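Local coordinates for protein 4-amino-4-deoxy-L-arabinose transferase or related glycosyltransferases of PMT family (Cupriavidus metallidurans, PDB 5EZM) that probably transfers 4-amino-4-deoxy-L-arabinose from a polyprenyl-phosphate carrier to lipid A, as a zinc-containing integral membrane glycosyltransferase of the GT-C fold, at residues A[78-83]-A[508-513]; A[462-467]-A[562-567]; A[480-485]-A[536-541]; A[487-492]-A[501-506]. All blocks are in the same frame, centred on the assembly; numbering follows the deposited sequence.

Contact 1 (A[78-83]-A[508-513]); sequences IRYNAL and DELTFG
The type I' turn from Y80 to L83, in the small antiparallel hairpin 79-80/83-84, packs on L510 of the 3-10 segment before helix 511-516. The touching residues are buried and the contact is mostly apolar, with no hydrogen bond between the two segments. L510 CD2 faces the backbone O of Y80 at 3.3 Å and touches Y80 CB. L510 CD1 lies 4.0 Å from N81 ND2. L83 crosses L510 at about a right angle, with L83 CD1 4.0 Å from L510 CB. Its other branch, L83 CD2, lies 4.0 Å from the O of G513. Y80 CG lies opposite the backbone N (chi1 -172°), which carries the ring past L510 CD2 toward E509. The ring has N81 ND2 over one face, toward the rim. E509 OE2 passes 3.8 Å from Y80 CE2, with ring and carboxylate planes 38° apart. That oxygen is salt-bridged to R61, and the E509 side chain lies about 5 Å from the zinc ion at its nearest atoms, beside the zinc ligands E87 and H270. Y80 OH bonds to H491, and N81 OD1 takes the N-H of L501. Helix 58-72 holds the hairpin through I65 and E68, while M503 of strand 502-504 touches both L83 and L510.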
loop_
_atom_site.group_PDB
_atom_site.type_symbol
_atom_site.label_atom_id
_atom_site.label_comp_id
_atom_site.label_asym_id
_atom_site.label_seq_id
_atom_site.Cartn_x
_atom_site.Cartn_y
_atom_site.Cartn_z
ATOM N N ILE A 78 -13.359 -12.640 -8.295
ATOM C CA ILE A 78 -11.931 -12.530 -8.023
ATOM C C ILE A 78 -11.354 -13.912 -7.740
ATOM O O ILE A 78 -11.947 -14.719 -7.011
ATOM C CB ILE A 78 -11.689 -11.573 -6.842
ATOM C CG1 ILE A 78 -12.242 -10.186 -7.155
ATOM C CG2 ILE A 78 -10.210 -11.486 -6.510
ATOM C CD1 ILE A 78 -12.207 -9.243 -5.969
ATOM N N ARG A 79 -10.191 -14.196 -8.322
ATOM C CA ARG A 79 -9.529 -15.478 -8.135
ATOM C C ARG A 79 -8.048 -15.279 -7.852
ATOM O O ARG A 79 -7.409 -14.380 -8.407
ATOM C CB ARG A 79 -9.714 -16.384 -9.356
ATOM C CG ARG A 79 -11.127 -16.918 -9.497
ATOM C CD ARG A 79 -11.221 -18.010 -10.547
ATOM N NE ARG A 79 -12.592 -18.488 -10.683
ATOM C CZ ARG A 79 -13.093 -19.518 -10.009
ATOM N NH1 ARG A 79 -12.329 -20.187 -9.155
ATOM N NH2 ARG A 79 -14.355 -19.881 -10.189
ATOM N N TYR A 80 -7.513 -16.124 -6.973
ATOM C CA TYR A 80 -6.099 -16.120 -6.613
ATOM C C TYR A 80 -5.594 -17.546 -6.777
ATOM O O TYR A 80 -6.012 -18.447 -6.038
ATOM C CB TYR A 80 -5.892 -15.614 -5.181
ATOM C CG TYR A 80 -4.447 -15.384 -4.784
ATOM C CD1 TYR A 80 -3.493 -15.019 -5.724
ATOM C CD2 TYR A 80 -4.038 -15.540 -3.466
ATOM C CE1 TYR A 80 -2.170 -14.805 -5.361
ATOM C CE2 TYR A 80 -2.716 -15.334 -3.093
ATOM C CZ TYR A 80 -1.785 -14.967 -4.045
ATOM O OH TYR A 80 -0.469 -14.761 -3.680
ATOM N N ASN A 81 -4.708 -17.749 -7.754
ATOM C CA ASN A 81 -4.240 -19.079 -8.138
ATOM C C ASN A 81 -5.421 -19.977 -8.504
ATOM O O ASN A 81 -5.565 -21.097 -8.004
ATOM C CB ASN A 81 -3.374 -19.693 -7.039
ATOM C CG ASN A 81 -2.112 -18.886 -6.787
ATOM O OD1 ASN A 81 -1.109 -19.048 -7.484
ATOM N ND2 ASN A 81 -2.159 -18.000 -5.796
ATOM N N ALA A 82 -6.284 -19.451 -9.375
ATOM C CA ALA A 82 -7.422 -20.164 -9.944
ATOM C C ALA A 82 -8.505 -20.421 -8.903
ATOM O O ALA A 82 -9.544 -21.008 -9.222
ATOM C CB ALA A 82 -6.975 -21.480 -10.590
ATOM N N LEU A 83 -8.294 -19.971 -7.670
ATOM C CA LEU A 83 -9.234 -20.213 -6.586
ATOM C C LEU A 83 -9.921 -18.921 -6.167
ATOM O O LEU A 83 -9.313 -17.847 -6.168
ATOM C CB LEU A 83 -8.534 -20.832 -5.375
ATOM C CG LEU A 83 -7.850 -22.174 -5.612
ATOM C CD1 LEU A 83 -7.112 -22.585 -4.354
ATOM C CD2 LEU A 83 -8.871 -23.223 -6.018
ATOM N N ASP A 508 -4.025 -21.991 3.372
ATOM C CA ASP A 508 -3.868 -20.704 4.057
ATOM C C ASP A 508 -5.085 -19.850 3.701
ATOM O O ASP A 508 -6.220 -20.339 3.818
ATOM C CB ASP A 508 -2.506 -20.120 3.696
ATOM C CG ASP A 508 -2.168 -18.883 4.500
ATOM O OD1 ASP A 508 -1.803 -19.027 5.687
ATOM O OD2 ASP A 508 -2.264 -17.768 3.942
ATOM N N GLU A 509 -4.909 -18.606 3.250
ATOM C CA GLU A 509 -6.030 -17.741 2.903
ATOM C C GLU A 509 -6.816 -18.236 1.695
ATOM O O GLU A 509 -7.867 -17.663 1.385
ATOM C CB GLU A 509 -5.526 -16.326 2.639
ATOM C CG GLU A 509 -4.811 -16.180 1.311
ATOM C CD GLU A 509 -3.731 -15.120 1.344
ATOM O OE1 GLU A 509 -2.923 -15.126 2.296
ATOM O OE2 GLU A 509 -3.694 -14.276 0.421
ATOM N N LEU A 510 -6.335 -19.266 1.001
ATOM C CA LEU A 510 -7.080 -19.882 -0.087
ATOM C C LEU A 510 -7.936 -21.052 0.377
ATOM O O LEU A 510 -8.652 -21.641 -0.445
ATOM C CB LEU A 510 -6.121 -20.339 -1.191
ATOM C CG LEU A 510 -5.516 -19.211 -2.031
ATOM C CD1 LEU A 510 -4.484 -19.748 -3.007
ATOM C CD2 LEU A 510 -6.611 -18.459 -2.771
ATOM N N THR A 511 -7.887 -21.385 1.671
ATOM C CA THR A 511 -8.666 -22.497 2.210
ATOM C C THR A 511 -10.111 -22.461 1.726
ATOM O O THR A 511 -10.621 -23.448 1.180
ATOM C CB THR A 511 -8.617 -22.470 3.740
ATOM O OG1 THR A 511 -7.358 -22.987 4.191
ATOM C CG2 THR A 511 -9.754 -23.295 4.331
ATOM N N PHE A 512 -10.780 -21.319 1.902
ATOM C CA PHE A 512 -12.173 -21.199 1.485
ATOM C C PHE A 512 -12.332 -21.553 0.014
ATOM O O PHE A 512 -13.172 -22.387 -0.352
ATOM C CB PHE A 512 -12.679 -19.784 1.763
ATOM C CG PHE A 512 -14.127 -19.585 1.436
ATOM C CD1 PHE A 512 -15.108 -19.943 2.343
ATOM C CD2 PHE A 512 -14.509 -19.035 0.224
ATOM C CE1 PHE A 512 -16.444 -19.760 2.047
ATOM C CE2 PHE A 512 -15.845 -18.850 -0.078
ATOM C CZ PHE A 512 -16.815 -19.212 0.836
ATOM N N GLY A 513 -11.504 -20.953 -0.845
ATOM C CA GLY A 513 -11.572 -21.278 -2.258
ATOM C C GLY A 513 -11.308 -22.747 -2.518
ATOM O O GLY A 513 -11.941 -23.361 -3.382
#

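Contact 2 (A[462-467]-A[562-567]); sequences RPASGA and DWRRVV
R565 grips the backbone O of A464, near the C-terminal end of helix 458-465, with two nitrogens. The hydrogen bonds come first. NH1 and NH2 of R565 lie 2.9 Å and 3.0 Å from A464 O, which sits in the guanidinium plane. R565 bends at chi3 (73°), which turns the guanidinium end-on to this oxygen. The NH2 bond runs nearly along the C=O axis, while NH1 comes from above the carbonyl plane. R564 NH1 adds a weak bond to A464 O at 3.3 Å. D562 OD1 accepts from R564 N, 2.8 Å away, which makes an Asx turn. Among the charged pairs, the same R565 NH1 forms a salt bridge with D562 OD2 at 3.1 Å, on the syn side, tilted 30° from the carboxylate plane. R565 NE has D490 as its salt-bridge partner, but the modelled separation is too short and its geometry doubtful. Apolar contact is slight: R564 CD lies 3.7 Å from A464 CB. A leucine in place of R565 would probably leave A464 O without its two R565 donors and D562 without its charged mate. Two arginines and the aspartates D562 and D490 gather here, so the charges probably offset one another in part.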
loop_
_atom_site.group_PDB
_atom_site.type_symbol
_atom_site.label_atom_id
_atom_site.label_comp_id
_atom_site.label_asym_id
_atom_site.label_seq_id
_atom_site.Cartn_x
_atom_site.Cartn_y
_atom_site.Cartn_z
ATOM N N ARG A 462 14.646 -9.324 -3.562
ATOM C CA ARG A 462 14.865 -10.091 -4.789
ATOM C C ARG A 462 15.120 -11.572 -4.526
ATOM O O ARG A 462 14.493 -12.409 -5.199
ATOM C CB ARG A 462 16.003 -9.459 -5.598
ATOM C CG ARG A 462 16.500 -10.339 -6.726
ATOM C CD ARG A 462 17.617 -9.687 -7.516
ATOM N NE ARG A 462 18.273 -10.653 -8.393
ATOM C CZ ARG A 462 19.101 -10.331 -9.381
ATOM N NH1 ARG A 462 19.378 -9.059 -9.633
ATOM N NH2 ARG A 462 19.646 -11.282 -10.121
ATOM N N PRO A 463 15.999 -11.975 -3.599
ATOM C CA PRO A 463 16.156 -13.415 -3.342
ATOM C C PRO A 463 14.911 -14.063 -2.775
ATOM O O PRO A 463 14.764 -15.286 -2.883
ATOM C CB PRO A 463 17.320 -13.473 -2.345
ATOM C CG PRO A 463 17.318 -12.143 -1.689
ATOM C CD PRO A 463 16.924 -11.183 -2.768
ATOM N N ALA A 464 14.009 -13.292 -2.171
ATOM C CA ALA A 464 12.785 -13.874 -1.640
ATOM C C ALA A 464 11.716 -14.015 -2.714
ATOM O O ALA A 464 10.879 -14.922 -2.637
ATOM C CB ALA A 464 12.255 -13.029 -0.480
ATOM N N SER A 465 11.736 -13.138 -3.719
ATOM C CA SER A 465 10.705 -13.158 -4.747
ATOM C C SER A 465 10.765 -14.413 -5.603
ATOM O O SER A 465 9.749 -14.788 -6.197
ATOM C CB SER A 465 10.834 -11.925 -5.640
ATOM O OG SER A 465 12.015 -11.997 -6.417
ATOM N N GLY A 466 11.920 -15.065 -5.682
ATOM C CA GLY A 466 12.055 -16.218 -6.542
ATOM C C GLY A 466 12.146 -15.901 -8.012
ATOM O O GLY A 466 12.172 -16.826 -8.829
ATOM N N ALA A 467 12.197 -14.621 -8.379
ATOM C CA ALA A 467 12.316 -14.258 -9.785
ATOM C C ALA A 467 13.622 -14.748 -10.400
ATOM O O ALA A 467 13.682 -14.944 -11.618
ATOM C CB ALA A 467 12.195 -12.741 -9.947
ATOM N N ASP A 562 16.149 -21.834 -4.008
ATOM C CA ASP A 562 16.710 -20.616 -3.435
ATOM C C ASP A 562 16.611 -20.762 -1.920
ATOM O O ASP A 562 16.492 -21.872 -1.388
ATOM C CB ASP A 562 16.024 -19.360 -4.000
ATOM C CG ASP A 562 14.526 -19.368 -3.801
ATOM O OD1 ASP A 562 14.072 -19.714 -2.691
ATOM O OD2 ASP A 562 13.800 -19.018 -4.756
ATOM N N TRP A 563 16.646 -19.643 -1.200
ATOM C CA TRP A 563 16.680 -19.716 0.255
ATOM C C TRP A 563 15.323 -20.025 0.875
ATOM O O TRP A 563 15.270 -20.448 2.036
ATOM C CB TRP A 563 17.220 -18.411 0.831
ATOM C CG TRP A 563 18.660 -18.185 0.536
ATOM C CD1 TRP A 563 19.193 -17.209 -0.255
ATOM C CD2 TRP A 563 19.764 -18.951 1.028
ATOM N NE1 TRP A 563 20.563 -17.317 -0.281
ATOM C CE2 TRP A 563 20.939 -18.380 0.496
ATOM C CE3 TRP A 563 19.874 -20.062 1.870
ATOM C CZ2 TRP A 563 22.204 -18.878 0.784
ATOM C CZ3 TRP A 563 21.130 -20.559 2.148
ATOM C CH2 TRP A 563 22.279 -19.970 1.604
ATOM N N ARG A 564 14.229 -19.833 0.139
ATOM C CA ARG A 564 12.898 -19.972 0.703
ATOM C C ARG A 564 12.065 -21.078 0.073
ATOM O O ARG A 564 10.986 -21.383 0.595
ATOM C CB ARG A 564 12.128 -18.646 0.587
ATOM C CG ARG A 564 12.753 -17.493 1.364
ATOM C CD ARG A 564 11.894 -16.233 1.309
ATOM N NE ARG A 564 10.563 -16.447 1.872
ATOM C CZ ARG A 564 9.462 -16.635 1.148
ATOM N NH1 ARG A 564 9.529 -16.629 -0.176
ATOM N NH2 ARG A 564 8.294 -16.827 1.747
ATOM N N ARG A 565 12.520 -21.690 -1.018
ATOM C CA ARG A 565 11.683 -22.645 -1.725
ATOM C C ARG A 565 12.547 -23.673 -2.441
ATOM O O ARG A 565 13.666 -23.383 -2.877
ATOM C CB ARG A 565 10.752 -21.934 -2.725
ATOM C CG ARG A 565 11.459 -20.913 -3.601
ATOM C CD ARG A 565 10.549 -20.239 -4.623
ATOM N NE ARG A 565 9.628 -19.265 -4.044
ATOM C CZ ARG A 565 9.967 -18.042 -3.638
ATOM N NH1 ARG A 565 11.226 -17.624 -3.712
ATOM N NH2 ARG A 565 9.041 -17.233 -3.137
ATOM N N VAL A 566 12.010 -24.887 -2.528
ATOM C CA VAL A 566 12.540 -25.969 -3.346
ATOM C C VAL A 566 11.486 -26.294 -4.395
ATOM O O VAL A 566 10.300 -26.438 -4.065
ATOM C CB VAL A 566 12.871 -27.214 -2.502
ATOM C CG1 VAL A 566 13.521 -28.290 -3.363
ATOM C CG2 VAL A 566 13.757 -26.848 -1.324
ATOM N N VAL A 567 11.914 -26.393 -5.651
ATOM C CA VAL A 567 11.027 -26.648 -6.780
ATOM C C VAL A 567 11.474 -27.939 -7.446
ATOM O O VAL A 567 12.607 -28.027 -7.947
ATOM C CB VAL A 567 11.024 -25.487 -7.785
ATOM C CG1 VAL A 567 10.050 -25.776 -8.919
ATOM C CG2 VAL A 567 10.673 -24.182 -7.084
#

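Contact 3 (A[480-485]-A[536-541]); sequences EMPLYG and QPAMAV
L483 to G485 pairs in parallel with M539 to V541 inside the five-stranded mixed sheet of the C-terminal domain. The strand axes differ by 29°. Three backbone hydrogen bonds make the ladder. M539 N donates to P482 O at 3.1 Å. Y484 N donates to M539 O at 2.9 Å. M539 thus donates to P482 and accepts from Y484. V541 N donates to Y484 O at 2.7 Å.

Apolar contacts follow on both faces. On the face with L483, M539 and V541, L483 CG is anti to the backbone N (chi1 177°). This brings L483 CD1 between M539 CB and V541 CG2. M481 bends at its end (chi3 57°) and puts CE 3.6 Å from M539 CG. Helix 493-497 covers this face through L497 on L483 and L493 on V541. On the face with Y484 and A540, F528 of helix 525-534 meets the Y484 ring edge-to-face. P482 CB lies over one face of that ring, toward its rim, and P482 CD is 3.6 Å from A538 CB. The Q536 amide meets the proline from the opposite direction, with Q536 NE2 3.2 Å from P482 CG. A glycine in place of P482 would probably open a gap between A538, the Q536 amide and the Y484 ring. A538 CB also touches the ring itself, 3.5 Å from Y484 CE2.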
loop_
_atom_site.group_PDB
_atom_site.type_symbol
_atom_site.label_atom_id
_atom_site.label_comp_id
_atom_site.label_asym_id
_atom_site.label_seq_id
_atom_site.Cartn_x
_atom_site.Cartn_y
_atom_site.Cartn_z
ATOM N N GLU A 480 -0.009 -26.145 -19.319
ATOM C CA GLU A 480 -0.873 -27.280 -19.024
ATOM C C GLU A 480 -0.328 -28.166 -17.911
ATOM O O GLU A 480 -1.039 -29.066 -17.453
ATOM C CB GLU A 480 -1.104 -28.120 -20.284
ATOM C CG GLU A 480 0.161 -28.673 -20.924
ATOM C CD GLU A 480 0.794 -27.706 -21.911
ATOM O OE1 GLU A 480 0.326 -26.548 -22.001
ATOM O OE2 GLU A 480 1.756 -28.108 -22.603
ATOM N N MET A 481 0.905 -27.938 -17.469
ATOM C CA MET A 481 1.480 -28.705 -16.374
ATOM C C MET A 481 1.016 -28.143 -15.033
ATOM O O MET A 481 0.951 -26.924 -14.861
ATOM C CB MET A 481 3.002 -28.666 -16.428
ATOM C CG MET A 481 3.641 -29.835 -17.126
ATOM S SD MET A 481 5.431 -29.725 -16.998
ATOM C CE MET A 481 5.614 -29.653 -15.221
ATOM N N PRO A 482 0.697 -29.001 -14.069
ATOM C CA PRO A 482 0.422 -28.511 -12.718
ATOM C C PRO A 482 1.696 -28.041 -12.038
ATOM O O PRO A 482 2.787 -28.568 -12.269
ATOM C CB PRO A 482 -0.165 -29.734 -12.002
ATOM C CG PRO A 482 -0.517 -30.697 -13.075
ATOM C CD PRO A 482 0.431 -30.443 -14.196
ATOM N N LEU A 483 1.547 -27.029 -11.191
ATOM C CA LEU A 483 2.612 -26.577 -10.302
ATOM C C LEU A 483 2.032 -26.625 -8.889
ATOM O O LEU A 483 1.429 -25.658 -8.414
ATOM C CB LEU A 483 3.107 -25.186 -10.679
ATOM C CG LEU A 483 4.179 -24.601 -9.754
ATOM C CD1 LEU A 483 5.442 -25.454 -9.767
ATOM C CD2 LEU A 483 4.488 -23.155 -10.125
ATOM N N TYR A 484 2.202 -27.767 -8.230
ATOM C CA TYR A 484 1.609 -27.969 -6.916
ATOM C C TYR A 484 2.285 -27.094 -5.871
ATOM O O TYR A 484 3.511 -26.970 -5.837
ATOM C CB TYR A 484 1.716 -29.434 -6.500
ATOM C CG TYR A 484 0.991 -30.396 -7.407
ATOM C CD1 TYR A 484 -0.390 -30.513 -7.364
ATOM C CD2 TYR A 484 1.689 -31.202 -8.294
ATOM C CE1 TYR A 484 -1.056 -31.394 -8.186
ATOM C CE2 TYR A 484 1.032 -32.088 -9.118
ATOM C CZ TYR A 484 -0.340 -32.182 -9.061
ATOM O OH TYR A 484 -0.999 -33.068 -9.884
ATOM N N GLY A 485 1.474 -26.481 -5.017
ATOM C CA GLY A 485 1.986 -25.793 -3.852
ATOM C C GLY A 485 1.810 -26.658 -2.624
ATOM O O GLY A 485 0.730 -26.688 -2.028
ATOM N N GLN A 536 -0.037 -37.237 -13.851
ATOM C CA GLN A 536 0.693 -36.668 -14.969
ATOM C C GLN A 536 2.010 -36.065 -14.488
ATOM O O GLN A 536 2.174 -35.773 -13.302
ATOM C CB GLN A 536 -0.153 -35.603 -15.662
ATOM C CG GLN A 536 -0.559 -34.446 -14.767
ATOM C CD GLN A 536 -1.333 -33.384 -15.520
ATOM O OE1 GLN A 536 -1.114 -33.169 -16.714
ATOM N NE2 GLN A 536 -2.253 -32.718 -14.830
ATOM N N PRO A 537 2.973 -35.884 -15.392
ATOM C CA PRO A 537 4.206 -35.184 -15.013
ATOM C C PRO A 537 3.903 -33.754 -14.596
ATOM O O PRO A 537 3.195 -33.022 -15.293
ATOM C CB PRO A 537 5.057 -35.240 -16.287
ATOM C CG PRO A 537 4.077 -35.469 -17.388
ATOM C CD PRO A 537 3.018 -36.342 -16.790
ATOM N N ALA A 538 4.435 -33.363 -13.443
ATOM C CA ALA A 538 4.168 -32.041 -12.901
ATOM C C ALA A 538 5.355 -31.590 -12.062
ATOM O O ALA A 538 6.310 -32.338 -11.838
ATOM C CB ALA A 538 2.880 -32.029 -12.074
ATOM N N MET A 539 5.285 -30.342 -11.612
ATOM C CA MET A 539 6.258 -29.766 -10.701
ATOM C C MET A 539 5.567 -29.422 -9.391
ATOM O O MET A 539 4.339 -29.455 -9.283
ATOM C CB MET A 539 6.916 -28.515 -11.298
ATOM C CG MET A 539 7.807 -28.788 -12.488
ATOM S SD MET A 539 8.688 -27.311 -13.022
ATOM C CE MET A 539 9.568 -27.949 -14.446
ATOM N N ALA A 540 6.374 -29.082 -8.389
ATOM C CA ALA A 540 5.849 -28.715 -7.084
ATOM C C ALA A 540 6.798 -27.731 -6.418
ATOM O O ALA A 540 8.019 -27.820 -6.588
ATOM C CB ALA A 540 5.651 -29.944 -6.191
ATOM N N VAL A 541 6.223 -26.791 -5.671
ATOM C CA VAL A 541 6.968 -25.823 -4.876
ATOM C C VAL A 541 6.703 -26.129 -3.410
ATOM O O VAL A 541 5.548 -26.323 -3.011
ATOM C CB VAL A 541 6.563 -24.377 -5.212
ATOM C CG1 VAL A 541 7.368 -23.391 -4.382
ATOM C CG2 VAL A 541 6.749 -24.100 -6.690
#

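Contact 4 (A[487-492]-A[501-506]); sequences QMLDHT and LMMVGQ
L501 begins the second segment by packing on D490, in the loop between strand 483-486 and helix 493-497. L501 CD1 lies 3.7 Å from D490 N and 4.0 Å from D490 CB. D490 turns its carboxylate elsewhere: OD2 accepts from T492 N at 3.3 Å in a capping bond and also from L493 N, and the partner of OD1 is R565. M503 comes next. Its chain folds back at chi2 (-53°) and chi3 (-63°). This carries SD to 3.9 Å from L489 CD1, the two side chains crossing at about a right angle. M503 CE lies 3.9 Å from M488 O. V504 contributes its carbonyl. Q487 N donates to V504 O at 2.9 Å, the one hydrogen bond between the segments. G505 runs past Q487 CG with positive phi, which by itself favours glycine. Q506 closes the walk. Q506 CG lies 4.1 Å from Q487 NE2, and the two amide planes are 25° apart without a bond between them. The Q487 chain is extended beyond CG and keeps to the exposed end of the contact. Strand 502-504 forms one edge of the mixed sheet, beside strand 483-486, and the loop 487-492 leads out of strand 483-486. L489 reaches L510, M488 and D490 touch V541 of strand 539-542, and V504 touches F528 of helix 525-534.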
loop_
_atom_site.group_PDB
_atom_site.type_symbol
_atom_site.label_atom_id
_atom_site.label_comp_id
_atom_site.label_asym_id
_atom_site.label_seq_id
_atom_site.Cartn_x
_atom_site.Cartn_y
_atom_site.Cartn_z
ATOM N N GLN A 487 1.640 -27.324 0.705
ATOM C CA GLN A 487 1.516 -26.593 1.967
ATOM C C GLN A 487 2.364 -25.323 1.960
ATOM O O GLN A 487 3.034 -24.986 2.939
ATOM C CB GLN A 487 1.871 -27.488 3.155
ATOM C CG GLN A 487 0.848 -28.581 3.410
ATOM C CD GLN A 487 1.143 -29.378 4.663
ATOM O OE1 GLN A 487 2.296 -29.502 5.081
ATOM N NE2 GLN A 487 0.096 -29.919 5.276
ATOM N N MET A 488 2.335 -24.613 0.836
ATOM C CA MET A 488 3.098 -23.378 0.682
ATOM C C MET A 488 2.368 -22.488 -0.307
ATOM O O MET A 488 2.200 -22.863 -1.473
ATOM C CB MET A 488 4.528 -23.654 0.208
ATOM C CG MET A 488 5.225 -22.433 -0.375
ATOM S SD MET A 488 7.013 -22.617 -0.536
ATOM C CE MET A 488 7.553 -22.286 1.139
ATOM N N LEU A 489 1.930 -21.321 0.156
ATOM C CA LEU A 489 1.279 -20.335 -0.700
ATOM C C LEU A 489 2.351 -19.342 -1.123
ATOM O O LEU A 489 2.553 -18.307 -0.487
ATOM C CB LEU A 489 0.119 -19.654 0.018
ATOM C CG LEU A 489 -0.648 -18.606 -0.795
ATOM C CD1 LEU A 489 -1.023 -19.154 -2.165
ATOM C CD2 LEU A 489 -1.889 -18.137 -0.040
ATOM N N ASP A 490 3.058 -19.673 -2.199
ATOM C CA ASP A 490 4.063 -18.768 -2.739
ATOM C C ASP A 490 3.366 -17.589 -3.404
ATOM O O ASP A 490 2.567 -17.771 -4.328
ATOM C CB ASP A 490 4.959 -19.500 -3.732
ATOM C CG ASP A 490 6.302 -18.827 -3.904
ATOM O OD1 ASP A 490 7.313 -19.550 -4.002
ATOM O OD2 ASP A 490 6.352 -17.578 -3.932
ATOM N N HIS A 491 3.659 -16.380 -2.935
ATOM C CA HIS A 491 2.938 -15.204 -3.400
ATOM C C HIS A 491 3.602 -14.502 -4.577
ATOM O O HIS A 491 2.950 -13.680 -5.231
ATOM C CB HIS A 491 2.769 -14.204 -2.256
ATOM C CG HIS A 491 1.851 -14.673 -1.172
ATOM N ND1 HIS A 491 0.478 -14.663 -1.303
ATOM C CD2 HIS A 491 2.107 -15.152 0.067
ATOM C CE1 HIS A 491 -0.071 -15.118 -0.191
ATOM N NE2 HIS A 491 0.896 -15.420 0.658
ATOM N N THR A 492 4.865 -14.795 -4.868
ATOM C CA THR A 492 5.585 -14.085 -5.917
ATOM C C THR A 492 6.011 -14.968 -7.075
ATOM O O THR A 492 5.998 -14.514 -8.222
ATOM C CB THR A 492 6.822 -13.397 -5.333
ATOM O OG1 THR A 492 7.651 -14.372 -4.689
ATOM C CG2 THR A 492 6.411 -12.339 -4.322
ATOM N N LEU A 501 -0.582 -21.696 -9.016
ATOM C CA LEU A 501 -0.313 -22.848 -8.169
ATOM C C LEU A 501 -1.562 -23.703 -8.023
ATOM O O LEU A 501 -2.679 -23.186 -7.933
ATOM C CB LEU A 501 0.153 -22.401 -6.782
ATOM C CG LEU A 501 1.535 -21.777 -6.611
ATOM C CD1 LEU A 501 1.725 -21.361 -5.166
ATOM C CD2 LEU A 501 2.611 -22.761 -7.029
ATOM N N MET A 502 -1.373 -25.018 -7.992
ATOM C CA MET A 502 -2.428 -25.938 -7.582
ATOM C C MET A 502 -2.199 -26.269 -6.114
ATOM O O MET A 502 -1.285 -27.029 -5.777
ATOM C CB MET A 502 -2.450 -27.201 -8.436
ATOM C CG MET A 502 -3.494 -28.197 -7.968
ATOM S SD MET A 502 -3.869 -29.447 -9.203
ATOM C CE MET A 502 -4.454 -28.402 -10.538
ATOM N N MET A 503 -3.027 -25.693 -5.246
ATOM C CA MET A 503 -2.794 -25.776 -3.812
ATOM C C MET A 503 -2.929 -27.212 -3.318
ATOM O O MET A 503 -3.875 -27.923 -3.677
ATOM C CB MET A 503 -3.761 -24.861 -3.067
ATOM C CG MET A 503 -3.496 -23.385 -3.299
ATOM S SD MET A 503 -1.782 -22.941 -2.946
ATOM C CE MET A 503 -1.672 -23.303 -1.197
ATOM N N VAL A 504 -1.975 -27.630 -2.489
ATOM C CA VAL A 504 -1.935 -28.967 -1.906
ATOM C C VAL A 504 -1.929 -28.816 -0.393
ATOM O O VAL A 504 -1.054 -28.143 0.163
ATOM C CB VAL A 504 -0.708 -29.759 -2.380
ATOM C CG1 VAL A 504 -0.602 -31.068 -1.622
ATOM C CG2 VAL A 504 -0.778 -30.002 -3.879
ATOM N N GLY A 505 -2.897 -29.443 0.269
ATOM C CA GLY A 505 -2.984 -29.364 1.714
ATOM C C GLY A 505 -3.480 -28.022 2.209
ATOM O O GLY A 505 -4.379 -27.431 1.606
ATOM N N GLN A 506 -2.899 -27.529 3.304
ATOM C CA GLN A 506 -3.335 -26.270 3.899
ATOM C C GLN A 506 -3.153 -25.118 2.919
ATOM O O GLN A 506 -2.022 -24.749 2.582
ATOM C CB GLN A 506 -2.572 -25.999 5.195
ATOM C CG GLN A 506 -2.716 -27.084 6.260
ATOM C CD GLN A 506 -4.022 -26.998 7.032
ATOM O OE1 GLN A 506 -5.045 -26.559 6.509
ATOM N NE2 GLN A 506 -3.987 -27.416 8.292
#

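How the contacts relate
The segment 78-83 meets 508-513 in contact 1, which closes a loop holding most of the predicted transmembrane helices. Helix end 462-467 opens contact 2, and 480-485 opens contact 3 within it. Contact 4 (487-492 with 501-506) closes first and is nested inside all three others. Contact 1 then closes at 508-513, so it crosses contacts 2 and 3. Contact 3 closes at 536-541 and contact 2 at 562-567. Contacts 2, 3 and 4 reach neighbouring strands of one mixed sheet. Contacts 1 and 2, about 22 Å apart between centres, join that C-terminal domain to the hairpin and to helix 458-465, which follows the predicted transmembrane helix 439-456.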